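Local coordinates for protein urocanate hydratase (Paenibacillus sp. Soil724D2, PDB 7NED) that probably adds water to thiourocanate or urocanate with the help of bound NAD+, a step of bacterial ergothioneine catabolism, at residues R449-W460 with L518-Y528; L424-R432 with G493-S501. All blocks are in the same frame, centred on the assembly; numbering follows the deposited sequence.

Contact 1 (R449-W460 with L518-Y528)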
loop_
_atom_site.group_PDB
_atom_site.type_symbol
_atom_site.label_atom_id
_atom_site.label_comp_id
_atom_site.label_asym_id
_atom_site.label_seq_id
_atom_site.Cartn_x
_atom_site.Cartn_y
_atom_site.Cartn_z
ATOM N N ARG A 449 12.419 -10.341 12.636
ATOM C CA ARG A 449 13.855 -10.341 12.933
ATOM C C ARG A 449 14.685 -10.378 11.647
ATOM O O ARG A 449 15.557 -11.235 11.441
ATOM C CB ARG A 449 14.207 -11.485 13.889
ATOM C CG ARG A 449 13.569 -11.242 15.268
ATOM C CD ARG A 449 13.910 -12.259 16.340
ATOM N NE ARG A 449 15.251 -12.743 16.132
ATOM C CZ ARG A 449 15.578 -14.022 16.124
ATOM N NH1 ARG A 449 14.644 -14.941 16.315
ATOM N NH2 ARG A 449 16.840 -14.369 15.927
ATOM N N MET A 450 14.409 -9.423 10.764
ATOM C CA MET A 450 15.249 -9.284 9.594
ATOM C C MET A 450 16.637 -8.852 10.042
ATOM O O MET A 450 16.785 -8.116 11.025
ATOM C CB MET A 450 14.688 -8.226 8.620
ATOM C CG MET A 450 13.327 -8.605 8.116
ATOM S SD MET A 450 13.430 -9.984 6.953
ATOM C CE MET A 450 14.105 -9.153 5.522
ATOM N N LYS A 451 17.642 -9.253 9.260
ATOM C CA LYS A 451 19.038 -8.961 9.592
ATOM C C LYS A 451 19.267 -7.464 9.818
ATOM O O LYS A 451 20.012 -7.059 10.729
ATOM C CB LYS A 451 19.956 -9.477 8.475
ATOM C CG LYS A 451 21.425 -9.553 8.859
ATOM C CD LYS A 451 22.299 -9.775 7.626
ATOM C CE LYS A 451 23.724 -10.238 7.950
ATOM N NZ LYS A 451 23.906 -11.747 7.827
ATOM N N ASP A 452 18.633 -6.622 9.013
ATOM C CA ASP A 452 18.833 -5.174 9.129
ATOM C C ASP A 452 17.764 -4.480 9.946
ATOM O O ASP A 452 17.780 -3.255 10.038
ATOM C CB ASP A 452 18.899 -4.534 7.746
ATOM C CG ASP A 452 17.600 -4.664 7.003
ATOM O OD1 ASP A 452 16.732 -5.474 7.436
ATOM O OD2 ASP A 452 17.427 -3.968 5.992
ATOM N N GLY A 453 16.841 -5.223 10.551
ATOM C CA GLY A 453 15.812 -4.604 11.353
ATOM C C GLY A 453 14.668 -4.025 10.562
ATOM O O GLY A 453 13.904 -3.220 11.101
ATOM N N SER A 454 14.529 -4.398 9.293
ATOM C CA SER A 454 13.530 -3.782 8.418
ATOM C C SER A 454 12.178 -4.475 8.521
ATOM O O SER A 454 11.372 -4.441 7.570
ATOM C CB SER A 454 14.026 -3.785 6.979
ATOM O OG SER A 454 14.191 -5.115 6.543
ATOM N N ASP A 455 11.867 -5.007 9.700
ATOM C CA ASP A 455 10.803 -5.978 9.804
ATOM C C ASP A 455 9.476 -5.346 9.348
ATOM O O ASP A 455 8.597 -6.020 8.802
ATOM C CB ASP A 455 10.587 -6.392 11.242
ATOM C CG ASP A 455 11.840 -6.975 11.876
ATOM O OD1 ASP A 455 12.750 -7.415 11.185
ATOM O OD2 ASP A 455 11.603 -7.475 13.022
ATOM N N ALA A 456 9.284 -4.069 9.662
ATOM C CA ALA A 456 7.993 -3.385 9.487
ATOM C C ALA A 456 7.827 -2.694 8.139
ATOM O O ALA A 456 6.747 -2.140 7.883
ATOM C CB ALA A 456 7.771 -2.350 10.599
ATOM N N ILE A 457 8.860 -2.688 7.296
ATOM C CA ILE A 457 8.869 -1.900 6.056
ATOM C C ILE A 457 7.945 -2.587 5.058
ATOM O O ILE A 457 8.216 -3.713 4.619
ATOM C CB ILE A 457 10.293 -1.772 5.484
ATOM C CG1 ILE A 457 11.251 -1.110 6.473
ATOM C CG2 ILE A 457 10.300 -1.024 4.149
ATOM C CD1 ILE A 457 10.921 0.277 6.868
ATOM N N ALA A 458 6.844 -1.925 4.722
ATOM C CA ALA A 458 5.854 -2.426 3.777
ATOM C C ALA A 458 6.052 -1.861 2.373
ATOM O O ALA A 458 5.219 -2.111 1.504
ATOM C CB ALA A 458 4.436 -2.075 4.259
ATOM N N ASP A 459 7.117 -1.077 2.135
ATOM C CA ASP A 459 7.405 -0.639 0.772
ATOM C C ASP A 459 7.432 -1.806 -0.210
ATOM O O ASP A 459 7.025 -1.666 -1.367
ATOM C CB ASP A 459 8.765 0.046 0.707
ATOM C CG ASP A 459 8.828 1.342 1.557
ATOM O OD1 ASP A 459 7.799 2.024 1.755
ATOM O OD2 ASP A 459 9.927 1.625 2.060
ATOM N N TRP A 460 8.031 -2.918 0.202
ATOM C CA TRP A 460 8.383 -3.975 -0.751
ATOM C C TRP A 460 7.178 -4.595 -1.450
ATOM O O TRP A 460 7.174 -4.657 -2.700
ATOM C CB TRP A 460 9.237 -5.018 -0.020
ATOM C CG TRP A 460 10.531 -4.404 0.508
ATOM C CD1 TRP A 460 10.812 -4.042 1.800
ATOM C CD2 TRP A 460 11.674 -4.050 -0.266
ATOM N NE1 TRP A 460 12.084 -3.523 1.879
ATOM C CE2 TRP A 460 12.632 -3.520 0.621
ATOM C CE3 TRP A 460 12.009 -4.194 -1.626
ATOM C CZ2 TRP A 460 13.900 -3.116 0.200
ATOM C CZ3 TRP A 460 13.276 -3.800 -2.045
ATOM C CH2 TRP A 460 14.204 -3.263 -1.127
ATOM N N LEU A 518 12.928 -8.870 -7.800
ATOM C CA LEU A 518 12.800 -7.923 -6.696
ATOM C C LEU A 518 12.881 -8.645 -5.369
ATOM O O LEU A 518 13.398 -8.088 -4.383
ATOM C CB LEU A 518 11.472 -7.156 -6.811
ATOM C CG LEU A 518 11.217 -6.086 -5.731
ATOM C CD1 LEU A 518 12.237 -4.957 -5.823
ATOM C CD2 LEU A 518 9.764 -5.568 -5.841
ATOM N N GLY A 519 12.345 -9.876 -5.327
ATOM C CA GLY A 519 12.477 -10.706 -4.141
ATOM C C GLY A 519 13.917 -10.904 -3.709
ATOM O O GLY A 519 14.253 -10.727 -2.531
ATOM N N VAL A 520 14.793 -11.271 -4.654
ATOM C CA VAL A 520 16.214 -11.407 -4.304
ATOM C C VAL A 520 16.763 -10.083 -3.795
ATOM O O VAL A 520 17.484 -10.034 -2.797
ATOM C CB VAL A 520 17.042 -11.900 -5.497
ATOM C CG1 VAL A 520 18.522 -11.986 -5.068
ATOM C CG2 VAL A 520 16.515 -13.259 -5.951
ATOM N N LEU A 521 16.453 -8.993 -4.488
ATOM C CA LEU A 521 17.045 -7.725 -4.068
ATOM C C LEU A 521 16.531 -7.288 -2.712
ATOM O O LEU A 521 17.260 -6.617 -1.971
ATOM C CB LEU A 521 16.799 -6.615 -5.092
ATOM C CG LEU A 521 17.465 -6.752 -6.454
ATOM C CD1 LEU A 521 17.471 -5.432 -7.189
ATOM C CD2 LEU A 521 18.919 -7.221 -6.239
ATOM N N ARG A 522 15.287 -7.645 -2.355
ATOM C CA ARG A 522 14.790 -7.256 -1.034
ATOM C C ARG A 522 15.634 -7.881 0.073
ATOM O O ARG A 522 15.938 -7.224 1.076
ATOM C CB ARG A 522 13.314 -7.658 -0.883
ATOM C CG ARG A 522 12.654 -7.111 0.345
ATOM C CD ARG A 522 12.736 -8.095 1.535
ATOM N NE ARG A 522 12.202 -7.433 2.705
ATOM C CZ ARG A 522 12.906 -6.613 3.474
ATOM N NH1 ARG A 522 14.189 -6.373 3.197
ATOM N NH2 ARG A 522 12.328 -6.023 4.519
ATOM N N TYR A 523 15.986 -9.164 -0.069
ATOM C CA TYR A 523 16.839 -9.819 0.912
ATOM C C TYR A 523 18.293 -9.394 0.743
ATOM O O TYR A 523 19.012 -9.265 1.736
ATOM C CB TYR A 523 16.668 -11.362 0.841
ATOM C CG TYR A 523 15.364 -11.696 1.506
ATOM C CD1 TYR A 523 15.315 -11.922 2.869
ATOM C CD2 TYR A 523 14.153 -11.596 0.803
ATOM C CE1 TYR A 523 14.103 -12.115 3.527
ATOM C CE2 TYR A 523 12.931 -11.785 1.456
ATOM C CZ TYR A 523 12.918 -12.032 2.815
ATOM O OH TYR A 523 11.733 -12.241 3.491
ATOM N N ALA A 524 18.734 -9.134 -0.485
ATOM C CA ALA A 524 20.083 -8.595 -0.657
ATOM C C ALA A 524 20.232 -7.266 0.070
ATOM O O ALA A 524 21.219 -7.042 0.782
ATOM C CB ALA A 524 20.404 -8.426 -2.141
ATOM N N ASP A 525 19.225 -6.384 -0.064
ATOM C CA ASP A 525 19.251 -5.103 0.621
ATOM C C ASP A 525 19.357 -5.279 2.120
ATOM O O ASP A 525 19.972 -4.455 2.800
ATOM C CB ASP A 525 17.995 -4.302 0.306
ATOM C CG ASP A 525 18.017 -2.940 0.954
ATOM O OD1 ASP A 525 18.692 -2.055 0.373
ATOM O OD2 ASP A 525 17.402 -2.766 2.044
ATOM N N ALA A 526 18.731 -6.320 2.667
ATOM C CA ALA A 526 18.808 -6.483 4.111
ATOM C C ALA A 526 20.121 -7.109 4.559
ATOM O O ALA A 526 20.325 -7.283 5.765
ATOM C CB ALA A 526 17.641 -7.326 4.629
ATOM N N GLY A 527 20.988 -7.484 3.632
ATOM C CA GLY A 527 22.318 -7.954 3.984
ATOM C C GLY A 527 22.494 -9.451 3.927
ATOM O O GLY A 527 23.499 -9.952 4.443
ATOM N N TYR A 528 21.548 -10.187 3.334
ATOM C CA TYR A 528 21.642 -11.653 3.328
ATOM C C TYR A 528 22.621 -12.099 2.262
ATOM O O TYR A 528 22.529 -11.689 1.103
ATOM C CB TYR A 528 20.273 -12.303 3.110
ATOM C CG TYR A 528 19.456 -12.207 4.363
ATOM C CD1 TYR A 528 19.596 -13.147 5.378
ATOM C CD2 TYR A 528 18.590 -11.141 4.561
ATOM C CE1 TYR A 528 18.896 -13.028 6.551
ATOM C CE2 TYR A 528 17.873 -11.017 5.724
ATOM C CZ TYR A 528 18.030 -11.949 6.722
ATOM O OH TYR A 528 17.313 -11.828 7.879
HETATM O O HOH W 1 18.925 -2.267 4.711
HETATM O O HOH W 2 15.846 -4.039 3.899
HETATM O O HOH W 3 9.833 -5.779 5.434
#

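Contact 2 (L424-R432 with G493-S501)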
loop_
_atom_site.group_PDB
_atom_site.type_symbol
_atom_site.label_atom_id
_atom_site.label_comp_id
_atom_site.label_asym_id
_atom_site.label_seq_id
_atom_site.Cartn_x
_atom_site.Cartn_y
_atom_site.Cartn_z
ATOM N N LEU A 424 -0.460 -29.484 -24.115
ATOM C CA LEU A 424 -1.427 -29.359 -23.036
ATOM C C LEU A 424 -2.773 -29.060 -23.676
ATOM O O LEU A 424 -2.833 -28.422 -24.721
ATOM C CB LEU A 424 -1.027 -28.228 -22.055
ATOM C CG LEU A 424 0.337 -28.458 -21.402
ATOM C CD1 LEU A 424 0.917 -27.199 -20.723
ATOM C CD2 LEU A 424 0.228 -29.573 -20.413
ATOM N N GLN A 425 -3.850 -29.495 -23.033
ATOM C CA GLN A 425 -5.171 -29.379 -23.639
ATOM C C GLN A 425 -5.660 -27.948 -23.645
ATOM O O GLN A 425 -6.458 -27.567 -24.509
ATOM C CB GLN A 425 -6.184 -30.224 -22.872
ATOM C CG GLN A 425 -5.859 -31.683 -22.826
ATOM C CD GLN A 425 -6.665 -32.527 -23.785
ATOM O OE1 GLN A 425 -7.353 -32.017 -24.676
ATOM N NE2 GLN A 425 -6.568 -33.838 -23.609
ATOM N N GLY A 426 -5.257 -27.166 -22.656
ATOM C CA GLY A 426 -5.774 -25.833 -22.487
ATOM C C GLY A 426 -4.772 -24.983 -21.745
ATOM O O GLY A 426 -3.734 -25.466 -21.274
ATOM N N PRO A 427 -5.083 -23.701 -21.592
ATOM C CA PRO A 427 -4.137 -22.786 -20.949
ATOM C C PRO A 427 -3.878 -23.122 -19.491
ATOM O O PRO A 427 -4.640 -23.823 -18.824
ATOM C CB PRO A 427 -4.821 -21.413 -21.081
ATOM C CG PRO A 427 -5.714 -21.581 -22.283
ATOM C CD PRO A 427 -6.242 -22.997 -22.152
ATOM N N ILE A 428 -2.791 -22.556 -18.982
ATOM C CA ILE A 428 -2.329 -22.814 -17.623
ATOM C C ILE A 428 -2.221 -21.477 -16.904
ATOM O O ILE A 428 -1.664 -20.512 -17.444
ATOM C CB ILE A 428 -0.974 -23.547 -17.608
ATOM C CG1 ILE A 428 -1.054 -24.871 -18.388
ATOM C CG2 ILE A 428 -0.458 -23.703 -16.174
ATOM C CD1 ILE A 428 -1.951 -25.944 -17.716
ATOM N N ALA A 429 -2.745 -21.411 -15.697
ATOM C CA ALA A 429 -2.597 -20.200 -14.897
ATOM C C ALA A 429 -1.455 -20.414 -13.924
ATOM O O ALA A 429 -1.334 -21.494 -13.340
ATOM C CB ALA A 429 -3.883 -19.883 -14.139
ATOM N N PHE A 430 -0.603 -19.393 -13.774
ATOM C CA PHE A 430 0.507 -19.407 -12.832
ATOM C C PHE A 430 0.256 -18.393 -11.724
ATOM O O PHE A 430 -0.199 -17.274 -11.977
ATOM C CB PHE A 430 1.825 -19.067 -13.521
ATOM C CG PHE A 430 2.377 -20.189 -14.354
ATOM C CD1 PHE A 430 2.090 -20.277 -15.717
ATOM C CD2 PHE A 430 3.168 -21.186 -13.751
ATOM C CE1 PHE A 430 2.615 -21.351 -16.476
ATOM C CE2 PHE A 430 3.683 -22.212 -14.487
ATOM C CZ PHE A 430 3.386 -22.310 -15.853
ATOM N N SER A 431 0.560 -18.772 -10.496
ATOM C CA SER A 431 0.467 -17.763 -9.444
ATOM C C SER A 431 1.375 -18.210 -8.306
ATOM O O SER A 431 2.353 -18.937 -8.525
ATOM C CB SER A 431 -0.997 -17.545 -9.025
ATOM O OG SER A 431 -1.116 -16.492 -8.051
ATOM N N ARG A 432 1.084 -17.739 -7.102
ATOM C CA ARG A 432 1.889 -18.130 -5.970
ATOM C C ARG A 432 1.158 -17.658 -4.728
ATOM O O ARG A 432 0.240 -16.836 -4.792
ATOM C CB ARG A 432 3.298 -17.532 -6.039
ATOM C CG ARG A 432 3.264 -15.962 -6.262
ATOM C CD ARG A 432 4.562 -15.234 -5.805
ATOM N NE ARG A 432 4.522 -13.814 -6.194
ATOM C CZ ARG A 432 3.833 -12.869 -5.542
ATOM N NH1 ARG A 432 3.126 -13.198 -4.470
ATOM N NH2 ARG A 432 3.855 -11.590 -5.966
ATOM N N GLY A 493 0.151 -10.060 -4.638
ATOM C CA GLY A 493 0.061 -11.296 -5.388
ATOM C C GLY A 493 0.029 -10.984 -6.871
ATOM O O GLY A 493 -0.090 -9.827 -7.274
ATOM N N VAL A 494 0.150 -12.033 -7.676
ATOM C CA VAL A 494 0.246 -11.869 -9.126
ATOM C C VAL A 494 -0.271 -13.140 -9.792
ATOM O O VAL A 494 -0.038 -14.244 -9.301
ATOM C CB VAL A 494 1.698 -11.550 -9.550
ATOM C CG1 VAL A 494 2.644 -12.773 -9.259
ATOM C CG2 VAL A 494 1.752 -11.148 -11.027
ATOM N N THR A 495 -1.022 -12.991 -10.876
ATOM C CA THR A 495 -1.468 -14.150 -11.663
ATOM C C THR A 495 -1.073 -13.907 -13.106
ATOM O O THR A 495 -1.169 -12.770 -13.602
ATOM C CB THR A 495 -2.989 -14.347 -11.572
ATOM O OG1 THR A 495 -3.346 -14.603 -10.211
ATOM C CG2 THR A 495 -3.433 -15.493 -12.435
ATOM N N LEU A 496 -0.600 -14.967 -13.757
ATOM C CA LEU A 496 -0.241 -14.978 -15.170
ATOM C C LEU A 496 -1.037 -16.061 -15.859
ATOM O O LEU A 496 -1.302 -17.115 -15.265
ATOM C CB LEU A 496 1.248 -15.242 -15.380
ATOM C CG LEU A 496 2.130 -14.079 -14.903
ATOM C CD1 LEU A 496 3.546 -14.603 -14.664
ATOM C CD2 LEU A 496 2.136 -12.948 -15.964
ATOM N N VAL A 497 -1.417 -15.808 -17.111
ATOM C CA VAL A 497 -2.136 -16.803 -17.907
ATOM C C VAL A 497 -1.217 -17.198 -19.045
ATOM O O VAL A 497 -0.857 -16.359 -19.883
ATOM C CB VAL A 497 -3.472 -16.270 -18.441
ATOM C CG1 VAL A 497 -4.190 -17.393 -19.244
ATOM C CG2 VAL A 497 -4.329 -15.740 -17.304
ATOM N N ALA A 498 -0.813 -18.454 -19.053
ATOM C CA ALA A 498 -0.033 -19.016 -20.153
ATOM C C ALA A 498 -1.042 -19.593 -21.137
ATOM O O ALA A 498 -1.427 -20.763 -21.050
ATOM C CB ALA A 498 0.935 -20.075 -19.640
ATOM N N ASP A 499 -1.516 -18.750 -22.049
ATOM C CA ASP A 499 -2.529 -19.145 -23.012
ATOM C C ASP A 499 -1.931 -19.588 -24.332
ATOM O O ASP A 499 -2.673 -19.810 -25.290
ATOM C CB ASP A 499 -3.547 -18.003 -23.237
ATOM C CG ASP A 499 -2.931 -16.772 -23.874
ATOM O OD1 ASP A 499 -1.710 -16.768 -24.160
ATOM O OD2 ASP A 499 -3.689 -15.794 -24.123
ATOM N N GLY A 500 -0.622 -19.748 -24.402
ATOM C CA GLY A 500 0.010 -20.229 -25.601
ATOM C C GLY A 500 0.510 -19.177 -26.572
ATOM O O GLY A 500 1.361 -19.497 -27.408
ATOM N N SER A 501 0.023 -17.928 -26.498
ATOM C CA SER A 501 0.413 -16.958 -27.516
ATOM C C SER A 501 1.858 -16.540 -27.344
ATOM O O SER A 501 2.425 -16.589 -26.252
ATOM C CB SER A 501 -0.464 -15.705 -27.462
ATOM O OG SER A 501 -0.141 -14.949 -26.304
#

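Contact 1 (R449-W460 with L518-Y528)
Arg522 threads between Trp460 and Met450. Its CB lies near CE3 of the indole, and CG presses on the ring face, 3.4 Å from the five-membered-ring centroid of Trp460 in a CH-pi contact. CG stands anti to the backbone N (chi1 -171°), and a bend at chi2 carries the chain across the indole. CD lies 3.6 Å above the Tyr523 ring, offset toward its rim, and NE sits between Trp460 CD1 and Met450 CE, 3.8 Å from each. The guanidinium lies flat on Trp460, planes 26° apart, as an off-centre cation-pi stack, its other face closed by Met450 CE, 3.5 Å from Arg522 CZ. Arg522 NH2 donates to Ser454 OG over 2.9 Å and to a water shared with the carbonyls of Ser454 and Ile457; NH1 meets a second, which bridges Asp452 and Asp525. Arg522 sits near the end of helix 502-525, which finishes in a Schellman motif at Gly527; loop 449-458 packs against this end. There Tyr528 OH accepts from Lys451 N at 2.9 Å, a bent bond of 136°. Asp452 packs on Ala526 CB, its OD1 accepting from Ser454 N, an Asx turn, and from Ser454 OG. Lys77 of the second subunit salt-bridges Asp525.

Contact 2 (L424-R432 with G493-S501)
Backbone hydrogen bonds join Ile428 to Ala498 and Phe430 to Leu496, two antiparallel hydrogen-bonded pairs flanking the non-hydrogen-bonded pair Ala429-Val497. The bonds are not equal in length: Ala498 N reaches Ile428 O at 2.7 Å, whereas Ile428 N lies 3.1 Å from Ala498 O. Past the last pair a side chain takes over from the backbone. Ser431 OG, anti to its own N (chi1 -176°), is carried across to donate to Val494 O over 2.8 Å.

Apolar contacts accompany these bonds. On the face of Ile428, Phe430, Leu496 and Ala498, the methyl CB of Ala498 meets the edge of the Phe430 ring in its plane, 3.8 Å from CE1, while Phe430 CB and Leu496 CB stand side by side. Helix 502-525 covers Leu496. Beyond the strand, Pro427 CB rests 3.8 Å from Asp499 CA.

Charge enters the contact with Arg432. Its chain, extended from CG to NE, crosses Val494 at about a right angle, with Arg432 NE and NH2 each 3.7 Å from Val494 CG1. NE forms a salt bridge with Asp515, and NH1 donates to Ala492 O. A leucine in its place would probably leave the Asp515 carboxylate without this counter-charge and the Ala492 carbonyl without this donor.

The side chain of Arg432 lies about 8 Å from the bound urocanate. The segments 428-432 and 493-498, their N-to-C directions 161° apart and so nearly antiparallel, are inner neighbours of the mixed sheet in the urocanase C-terminal region.

In the fold
Followed from the N terminus, the chain enters contact 2 at 424-432, continues along strand 428-441 and reaches contact 1 at 449-460, where helix 459-469 begins. It returns to contact 2 at 493-501, closing a loop of 60 intervening residues, and then runs through helix 502-525 to 518-528, closing contact 1 over 57. The segments alternate, so the two closures cross rather than nest. Their centres lie about 29 Å apart and the contacts do not touch, yet each is linked to the other by continuous structure: strand to loop on one side, strand to helix on the other. Contact 2 joins two strands inside the mixed sheet; contact 1 ties the helix end to the loop beside the second subunit.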